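Lipopolysaccharide heptosyltransferase 2 (Escherichia coli, PDB 1PSW) transfers the second heptose from ADP-L-glycero-beta-D-manno-heptose onto the heptosyl-Kdo2-lipid A module while the lipopolysaccharide core is being built. Local coordinates at residues Tyr81-Phe91 with Ile102-Arg113. Numbering follows the deposited sequence.
Sequences YDRAYVLPNSF and IPHRTGWRGEMR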
loop_
_atom_site.group_PDB
_atom_site.type_symbol
_atom_site.label_atom_id
_atom_site.label_comp_id
_atom_site.label_asym_id
_atom_site.label_seq_id
_atom_site.Cartn_x
_atom_site.Cartn_y
_atom_site.Cartn_z
ATOM N N TYR A 81 26.028 0.574 -9.503
ATOM C CA TYR A 81 24.888 1.477 -9.474
ATOM C C TYR A 81 25.344 2.918 -9.643
ATOM O O TYR A 81 26.288 3.367 -8.988
ATOM C CB TYR A 81 24.128 1.334 -8.154
ATOM C CG TYR A 81 23.355 0.049 -8.033
ATOM C CD1 TYR A 81 22.253 -0.207 -8.854
ATOM C CD2 TYR A 81 23.720 -0.917 -7.099
ATOM C CE1 TYR A 81 21.535 -1.399 -8.744
ATOM C CE2 TYR A 81 23.013 -2.106 -6.985
ATOM C CZ TYR A 81 21.923 -2.339 -7.808
ATOM O OH TYR A 81 21.224 -3.516 -7.692
ATOM N N ASP A 82 24.666 3.631 -10.533
ATOM C CA ASP A 82 24.969 5.029 -10.805
ATOM C C ASP A 82 24.398 5.926 -9.705
ATOM O O ASP A 82 25.043 6.876 -9.260
ATOM C CB ASP A 82 24.365 5.445 -12.148
ATOM C CG ASP A 82 25.005 4.736 -13.329
ATOM O OD1 ASP A 82 26.228 4.877 -13.513
ATOM O OD2 ASP A 82 24.285 4.041 -14.075
ATOM N N ARG A 83 23.178 5.619 -9.274
ATOM C CA ARG A 83 22.513 6.402 -8.237
ATOM C C ARG A 83 21.852 5.517 -7.193
ATOM O O ARG A 83 21.654 4.323 -7.409
ATOM C CB ARG A 83 21.434 7.295 -8.851
ATOM C CG ARG A 83 21.924 8.318 -9.845
ATOM C CD ARG A 83 20.779 9.225 -10.264
ATOM N NE ARG A 83 21.246 10.400 -10.993
ATOM C CZ ARG A 83 20.489 11.454 -11.271
ATOM N NH1 ARG A 83 19.221 11.481 -10.877
ATOM N NH2 ARG A 83 20.997 12.484 -11.937
ATOM N N ALA A 84 21.507 6.118 -6.061
ATOM C CA ALA A 84 20.832 5.399 -4.994
ATOM C C ALA A 84 19.833 6.333 -4.323
ATOM O O ALA A 84 20.089 7.529 -4.172
ATOM C CB ALA A 84 21.841 4.888 -3.978
ATOM N N TYR A 85 18.685 5.783 -3.941
ATOM C CA TYR A 85 17.641 6.551 -3.267
ATOM C C TYR A 85 17.258 5.798 -2.000
ATOM O O TYR A 85 16.897 4.624 -2.057
ATOM C CB TYR A 85 16.406 6.707 -4.168
ATOM C CG TYR A 85 16.633 7.560 -5.394
ATOM C CD1 TYR A 85 16.456 8.946 -5.353
ATOM C CD2 TYR A 85 17.075 6.992 -6.586
ATOM C CE1 TYR A 85 16.718 9.738 -6.468
ATOM C CE2 TYR A 85 17.341 7.782 -7.704
ATOM C CZ TYR A 85 17.163 9.149 -7.637
ATOM O OH TYR A 85 17.445 9.935 -8.733
ATOM N N VAL A 86 17.345 6.470 -0.860
ATOM C CA VAL A 86 16.998 5.851 0.411
ATOM C C VAL A 86 15.654 6.412 0.850
ATOM O O VAL A 86 15.538 7.607 1.134
ATOM C CB VAL A 86 18.076 6.146 1.484
ATOM C CG1 VAL A 86 17.761 5.401 2.773
ATOM C CG2 VAL A 86 19.448 5.734 0.965
ATOM N N LEU A 87 14.636 5.553 0.902
ATOM C CA LEU A 87 13.280 5.985 1.263
ATOM C C LEU A 87 12.954 5.927 2.746
ATOM O O LEU A 87 12.213 6.766 3.251
ATOM C CB LEU A 87 12.256 5.190 0.442
ATOM C CG LEU A 87 12.461 5.326 -1.080
ATOM C CD1 LEU A 87 11.342 4.607 -1.843
ATOM C CD2 LEU A 87 12.493 6.806 -1.458
ATOM N N PRO A 88 13.488 4.931 3.467
ATOM C CA PRO A 88 13.180 4.893 4.900
ATOM C C PRO A 88 13.858 6.108 5.535
ATOM O O PRO A 88 14.698 6.745 4.897
ATOM C CB PRO A 88 13.807 3.574 5.356
ATOM C CG PRO A 88 13.741 2.722 4.118
ATOM C CD PRO A 88 14.157 3.688 3.043
ATOM N N ASN A 89 13.503 6.441 6.770
ATOM C CA ASN A 89 14.114 7.586 7.438
ATOM C C ASN A 89 15.233 7.171 8.389
ATOM O O ASN A 89 16.052 7.998 8.773
ATOM C CB ASN A 89 13.059 8.375 8.221
ATOM C CG ASN A 89 12.147 9.185 7.319
ATOM O OD1 ASN A 89 12.588 10.120 6.649
ATOM N ND2 ASN A 89 10.868 8.825 7.294
ATOM N N SER A 90 15.272 5.892 8.754
ATOM C CA SER A 90 16.283 5.400 9.682
ATOM C C SER A 90 17.696 5.689 9.197
ATOM O O SER A 90 17.971 5.717 7.997
ATOM C CB SER A 90 16.127 3.900 9.904
ATOM O OG SER A 90 16.587 3.179 8.783
ATOM N N PHE A 91 18.588 5.914 10.152
ATOM C CA PHE A 91 19.983 6.187 9.861
ATOM C C PHE A 91 20.641 4.986 9.177
ATOM O O PHE A 91 21.264 5.126 8.129
ATOM C CB PHE A 91 20.716 6.512 11.167
ATOM C CG PHE A 91 22.194 6.251 11.120
ATOM C CD1 PHE A 91 23.038 7.057 10.360
ATOM C CD2 PHE A 91 22.739 5.180 11.820
ATOM C CE1 PHE A 91 24.404 6.801 10.307
ATOM C CE2 PHE A 91 24.100 4.914 11.774
ATOM C CZ PHE A 91 24.934 5.726 11.012
ATOM N N ILE A 102 28.376 3.758 -4.209
ATOM C CA ILE A 102 27.552 4.524 -5.145
ATOM C C ILE A 102 27.858 6.015 -5.008
ATOM O O ILE A 102 27.759 6.577 -3.917
ATOM C CB ILE A 102 26.057 4.268 -4.883
ATOM C CG1 ILE A 102 25.792 2.760 -4.914
ATOM C CG2 ILE A 102 25.214 4.979 -5.933
ATOM C CD1 ILE A 102 24.413 2.354 -4.434
ATOM N N PRO A 103 28.225 6.676 -6.119
ATOM C CA PRO A 103 28.559 8.104 -6.131
ATOM C C PRO A 103 27.466 9.074 -5.711
ATOM O O PRO A 103 27.730 10.030 -4.978
ATOM C CB PRO A 103 29.010 8.336 -7.568
ATOM C CG PRO A 103 28.160 7.371 -8.335
ATOM C CD PRO A 103 28.259 6.124 -7.485
ATOM N N HIS A 104 26.245 8.836 -6.178
ATOM C CA HIS A 104 25.118 9.711 -5.864
ATOM C C HIS A 104 24.079 9.012 -4.999
ATOM O O HIS A 104 23.403 8.089 -5.443
ATOM C CB HIS A 104 24.474 10.194 -7.164
ATOM C CG HIS A 104 25.435 10.860 -8.098
ATOM N ND1 HIS A 104 26.554 10.224 -8.593
ATOM C CD2 HIS A 104 25.453 12.110 -8.619
ATOM C CE1 HIS A 104 27.218 11.053 -9.379
ATOM N NE2 HIS A 104 26.571 12.205 -9.412
ATOM N N ARG A 105 23.957 9.473 -3.762
ATOM C CA ARG A 105 23.015 8.902 -2.812
ATOM C C ARG A 105 22.039 9.976 -2.328
ATOM O O ARG A 105 22.422 10.888 -1.595
ATOM C CB ARG A 105 23.790 8.300 -1.642
ATOM C CG ARG A 105 24.904 7.354 -2.093
ATOM C CD ARG A 105 25.634 6.722 -0.915
ATOM N NE ARG A 105 26.371 7.703 -0.117
ATOM C CZ ARG A 105 27.397 8.421 -0.565
ATOM N NH1 ARG A 105 27.822 8.277 -1.813
ATOM N NH2 ARG A 105 28.005 9.284 0.237
ATOM N N THR A 106 20.776 9.844 -2.738
ATOM C CA THR A 106 19.726 10.813 -2.409
ATOM C C THR A 106 18.678 10.339 -1.404
ATOM O O THR A 106 18.370 9.152 -1.321
ATOM C CB THR A 106 18.971 11.238 -3.683
ATOM O OG1 THR A 106 19.912 11.621 -4.693
ATOM C CG2 THR A 106 18.039 12.408 -3.385
ATOM N N GLY A 107 18.117 11.290 -0.658
ATOM C CA GLY A 107 17.092 10.972 0.319
ATOM C C GLY A 107 16.819 12.130 1.256
ATOM O O GLY A 107 17.643 13.037 1.378
ATOM N N TRP A 108 15.659 12.125 1.907
ATOM C CA TRP A 108 15.352 13.199 2.846
ATOM C C TRP A 108 16.271 13.020 4.047
ATOM O O TRP A 108 16.704 11.909 4.345
ATOM C CB TRP A 108 13.884 13.152 3.277
ATOM C CG TRP A 108 12.945 13.403 2.137
ATOM C CD1 TRP A 108 12.288 12.467 1.388
ATOM C CD2 TRP A 108 12.598 14.680 1.581
ATOM N NE1 TRP A 108 11.553 13.084 0.399
ATOM C CE2 TRP A 108 11.727 14.439 0.496
ATOM C CE3 TRP A 108 12.940 16.006 1.896
ATOM C CZ2 TRP A 108 11.195 15.470 -0.279
ATOM C CZ3 TRP A 108 12.405 17.035 1.123
ATOM C CH2 TRP A 108 11.542 16.757 0.048
ATOM N N ARG A 109 16.574 14.115 4.728
ATOM C CA ARG A 109 17.469 14.074 5.877
ATOM C C ARG A 109 17.155 12.969 6.884
ATOM O O ARG A 109 18.061 12.274 7.338
ATOM C CB ARG A 109 17.480 15.434 6.576
ATOM C CG ARG A 109 18.545 15.575 7.648
ATOM C CD ARG A 109 18.693 17.026 8.074
ATOM N NE ARG A 109 17.470 17.561 8.668
ATOM C CZ ARG A 109 17.317 18.831 9.030
ATOM N NH1 ARG A 109 18.311 19.690 8.855
ATOM N NH2 ARG A 109 16.176 19.239 9.568
ATOM N N GLY A 110 15.884 12.797 7.231
ATOM C CA GLY A 110 15.524 11.760 8.185
ATOM C C GLY A 110 16.303 11.879 9.485
ATOM O O GLY A 110 16.327 12.947 10.093
ATOM N N GLU A 111 16.944 10.791 9.914
ATOM C CA GLU A 111 17.724 10.804 11.148
ATOM C C GLU A 111 19.132 11.343 10.926
ATOM O O GLU A 111 20.115 10.626 11.119
ATOM C CB GLU A 111 17.832 9.401 11.743
ATOM C CG GLU A 111 16.514 8.686 11.936
ATOM C CD GLU A 111 16.660 7.430 12.781
ATOM O OE1 GLU A 111 17.681 6.721 12.633
ATOM O OE2 GLU A 111 15.745 7.146 13.582
HETATM N N MSE A 112 19.218 12.601 10.506
HETATM C CA MSE A 112 20.497 13.265 10.269
HETATM C C MSE A 112 21.461 12.434 9.431
HETATM O O MSE A 112 22.570 12.142 9.872
HETATM C CB MSE A 112 21.169 13.594 11.604
HETATM C CG MSE A 112 20.249 14.212 12.647
HETATM SE SE MSE A 112 19.310 15.779 12.003
HETATM C CE MSE A 112 17.496 15.159 12.298
ATOM N N ARG A 113 21.049 12.063 8.223
ATOM C CA ARG A 113 21.901 11.256 7.356
ATOM C C ARG A 113 22.867 12.088 6.516
ATOM O O ARG A 113 23.085 11.798 5.340
ATOM C CB ARG A 113 21.036 10.385 6.444
ATOM C CG ARG A 113 20.253 9.310 7.189
ATOM C CD ARG A 113 18.756 9.431 6.945
ATOM N NE ARG A 113 18.414 9.259 5.537
ATOM C CZ ARG A 113 17.189 9.400 5.038
ATOM N NH1 ARG A 113 16.181 9.719 5.833
ATOM N NH2 ARG A 113 16.965 9.222 3.744
HETATM O O HOH W 1 14.151 9.952 1.636
#
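Ala84 and its partners Arg105 and Thr106 give a worked example of parallel pairing within a beta-alpha-beta unit: Ala84 N donates a bent bond (133°) to His104 O, Ala84 O accepts a nearly straight one (175°) from Thr106 N, and Val86 N reaches Thr106 O. On the Ala84 face, Ile102, from the loop leading into strand 104-108, sets CD1 against Ala84 CB at 3.6 Å, and the same methyl meets Tyr81 CB. On the Tyr85 face, Thr106 lies alongside the tyrosine, its CB 3.8 Å from ring atom CD1. Past Val86 the strands part, and a water links the two, donating to Val86 O and accepting from Trp108 N. The loops meet again where Glu111 N binds Asn89 O. Glu111 turns CG beside its own backbone N (chi1 -53°) and runs out extended, which carries OE1 to Phe91 N at 2.8 Å, the N-H arriving from above the carboxylate plane. Arg113 bends at chi2 and chi3, bringing its guanidinium near Val86 O, Pro88 O and the Asn89 amide, whose plane is turned 63° from it; its precise placing is doubtful, the tip being modelled too close to Trp108 O. Cut back to alanine, this position would probably open a gap beside Val86 O, Pro88 O and Asn89. In the N-terminal Rossmann-like sheet of this GT-B fold, helix 95-99 packs on Ala84, Val86 and Arg105, strand 2-6 flanks 83-86, and 119-121 lies beyond 104-108.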